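Local coordinates for leucine-rich-repeat protein (Methanosarcina barkeri, PDB 4WNR) that binds GDP and magnesium through its Roc G-domain, which is joined to a COR domain, and as a full-length Roco protein probably has serine/threonine kinase activity, at residues L39-K43 / F252-G257. Sequence-based numbering, arbitrary orientation.
Sequences LNEVK and FLNDLG
L256, on the last turn of its helix, pushes its branched end against the strand side: CD2 lies 3.7 Å from E41 CB, the two side chains crossing at about a right angle, while CD1 meets L39 CD1 tip to tip at 4.1 Å. L39 can reach that far because its CG stands anti to the backbone N (chi1 178°), and its other methyl, CD2, lies 4.2 Å from F252 CD1, approaching the ring obliquely. K43 runs alongside the helix end. With CG anti to N (chi1 -173°) and a bend at chi3 (73°), its methylenes pass over the backbone of 255-257, CD lying 3.8 Å from G257 CA. The ammonium NZ is hydrogen-bonded to F110 O and makes a cation-pi contact with W95. Were an alanine here, the G257 end of the helix would probably lose its aliphatic cover and F110 O its charged donor. Between the backbones, one water accepts from K43 N (2.7 Å) and donates to D255 O (2.9 Å), bridging strand and helix. G257, with positive phi, is the C-prime residue of a Schellman motif, its N bonded to N254 O at 3.2 Å. The carboxylates of E41 and D255 form salt bridges with K215 and R114, respectively. The contact is a buried Roc-COR interface away from the nucleotide: strand 36-47, flanked in the Roc sheet by parallel strands 88-96 and 116-121, receives the C-terminal end of COR helix 243-256, while W207 of strand 206-208 and F212 of helix 209-220 pack against L39.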
loop_
_atom_site.group_PDB
_atom_site.type_symbol
_atom_site.label_atom_id
_atom_site.label_comp_id
_atom_site.label_asym_id
_atom_site.label_seq_id
_atom_site.Cartn_x
_atom_site.Cartn_y
_atom_site.Cartn_z
ATOM N N LEU A 39 4.431 -19.230 -4.479
ATOM C CA LEU A 39 4.377 -18.021 -3.651
ATOM C C LEU A 39 3.018 -17.881 -2.967
ATOM O O LEU A 39 2.932 -17.864 -1.737
ATOM C CB LEU A 39 4.681 -16.777 -4.500
ATOM C CG LEU A 39 4.622 -15.405 -3.816
ATOM C CD1 LEU A 39 5.429 -15.373 -2.524
ATOM C CD2 LEU A 39 5.110 -14.328 -4.771
ATOM N N ASN A 40 1.966 -17.784 -3.777
ATOM C CA ASN A 40 0.586 -17.687 -3.288
ATOM C C ASN A 40 0.358 -16.555 -2.282
ATOM O O ASN A 40 -0.247 -16.757 -1.227
ATOM C CB ASN A 40 0.127 -19.026 -2.690
ATOM C CG ASN A 40 0.260 -20.190 -3.661
ATOM O OD1 ASN A 40 0.615 -21.298 -3.259
ATOM N ND2 ASN A 40 -0.030 -19.952 -4.940
ATOM N N GLU A 41 0.855 -15.368 -2.620
ATOM C CA GLU A 41 0.625 -14.164 -1.817
ATOM C C GLU A 41 0.265 -12.978 -2.701
ATOM O O GLU A 41 0.838 -12.801 -3.776
ATOM C CB GLU A 41 1.848 -13.810 -0.966
ATOM C CG GLU A 41 1.727 -14.211 0.497
ATOM C CD GLU A 41 2.672 -13.450 1.410
ATOM O OE1 GLU A 41 3.203 -12.399 0.998
ATOM O OE2 GLU A 41 2.880 -13.900 2.557
ATOM N N VAL A 42 -0.690 -12.175 -2.234
ATOM C CA VAL A 42 -1.134 -10.979 -2.950
ATOM C C VAL A 42 -1.402 -9.858 -1.956
ATOM O O VAL A 42 -1.931 -10.097 -0.869
ATOM C CB VAL A 42 -2.440 -11.222 -3.739
ATOM C CG1 VAL A 42 -2.681 -10.094 -4.734
ATOM C CG2 VAL A 42 -2.408 -12.557 -4.464
ATOM N N LYS A 43 -1.039 -8.637 -2.337
ATOM C CA LYS A 43 -1.411 -7.449 -1.576
ATOM C C LYS A 43 -2.741 -6.923 -2.106
ATOM O O LYS A 43 -2.886 -6.694 -3.306
ATOM C CB LYS A 43 -0.333 -6.367 -1.682
ATOM C CG LYS A 43 -0.588 -5.168 -0.779
ATOM C CD LYS A 43 0.636 -4.275 -0.637
ATOM C CE LYS A 43 0.907 -3.486 -1.904
ATOM N NZ LYS A 43 2.114 -2.625 -1.774
ATOM N N PHE A 252 9.415 -7.994 -5.978
ATOM C CA PHE A 252 8.334 -8.815 -5.435
ATOM C C PHE A 252 7.959 -8.372 -4.023
ATOM O O PHE A 252 6.793 -8.101 -3.741
ATOM C CB PHE A 252 8.727 -10.296 -5.408
ATOM C CG PHE A 252 8.381 -11.048 -6.664
ATOM C CD1 PHE A 252 7.060 -11.347 -6.969
ATOM C CD2 PHE A 252 9.378 -11.483 -7.529
ATOM C CE1 PHE A 252 6.736 -12.046 -8.120
ATOM C CE2 PHE A 252 9.060 -12.184 -8.682
ATOM C CZ PHE A 252 7.738 -12.467 -8.977
ATOM N N LEU A 253 8.955 -8.307 -3.145
ATOM C CA LEU A 253 8.749 -7.909 -1.745
ATOM C C LEU A 253 8.062 -6.547 -1.616
ATOM O O LEU A 253 7.267 -6.331 -0.699
ATOM C CB LEU A 253 10.082 -7.893 -0.983
ATOM C CG LEU A 253 10.731 -9.254 -0.708
ATOM C CD1 LEU A 253 12.179 -9.074 -0.280
ATOM C CD2 LEU A 253 9.958 -10.033 0.345
ATOM N N ASN A 254 8.376 -5.637 -2.533
ATOM C CA ASN A 254 7.709 -4.338 -2.590
ATOM C C ASN A 254 6.232 -4.489 -2.952
ATOM O O ASN A 254 5.360 -3.903 -2.306
ATOM C CB ASN A 254 8.403 -3.424 -3.605
ATOM C CG ASN A 254 7.813 -2.026 -3.629
ATOM O OD1 ASN A 254 7.622 -1.406 -2.585
ATOM N ND2 ASN A 254 7.526 -1.519 -4.825
ATOM N N ASP A 255 5.966 -5.286 -3.983
ATOM C CA ASP A 255 4.600 -5.537 -4.447
ATOM C C ASP A 255 3.777 -6.347 -3.442
ATOM O O ASP A 255 2.567 -6.154 -3.331
ATOM C CB ASP A 255 4.622 -6.252 -5.802
ATOM C CG ASP A 255 5.255 -5.410 -6.897
ATOM O OD1 ASP A 255 5.789 -4.323 -6.587
ATOM O OD2 ASP A 255 5.223 -5.835 -8.071
ATOM N N LEU A 256 4.434 -7.249 -2.717
ATOM C CA LEU A 256 3.775 -8.044 -1.678
ATOM C C LEU A 256 3.488 -7.235 -0.415
ATOM O O LEU A 256 2.652 -7.628 0.398
ATOM C CB LEU A 256 4.627 -9.264 -1.313
ATOM C CG LEU A 256 4.798 -10.326 -2.402
ATOM C CD1 LEU A 256 5.798 -11.379 -1.951
ATOM C CD2 LEU A 256 3.467 -10.968 -2.767
ATOM N N GLY A 257 4.191 -6.118 -0.249
ATOM C CA GLY A 257 3.998 -5.237 0.901
ATOM C C GLY A 257 4.873 -5.579 2.094
ATOM O O GLY A 257 4.633 -5.095 3.202
HETATM O O HOH W 1 0.910 -8.382 -4.236
#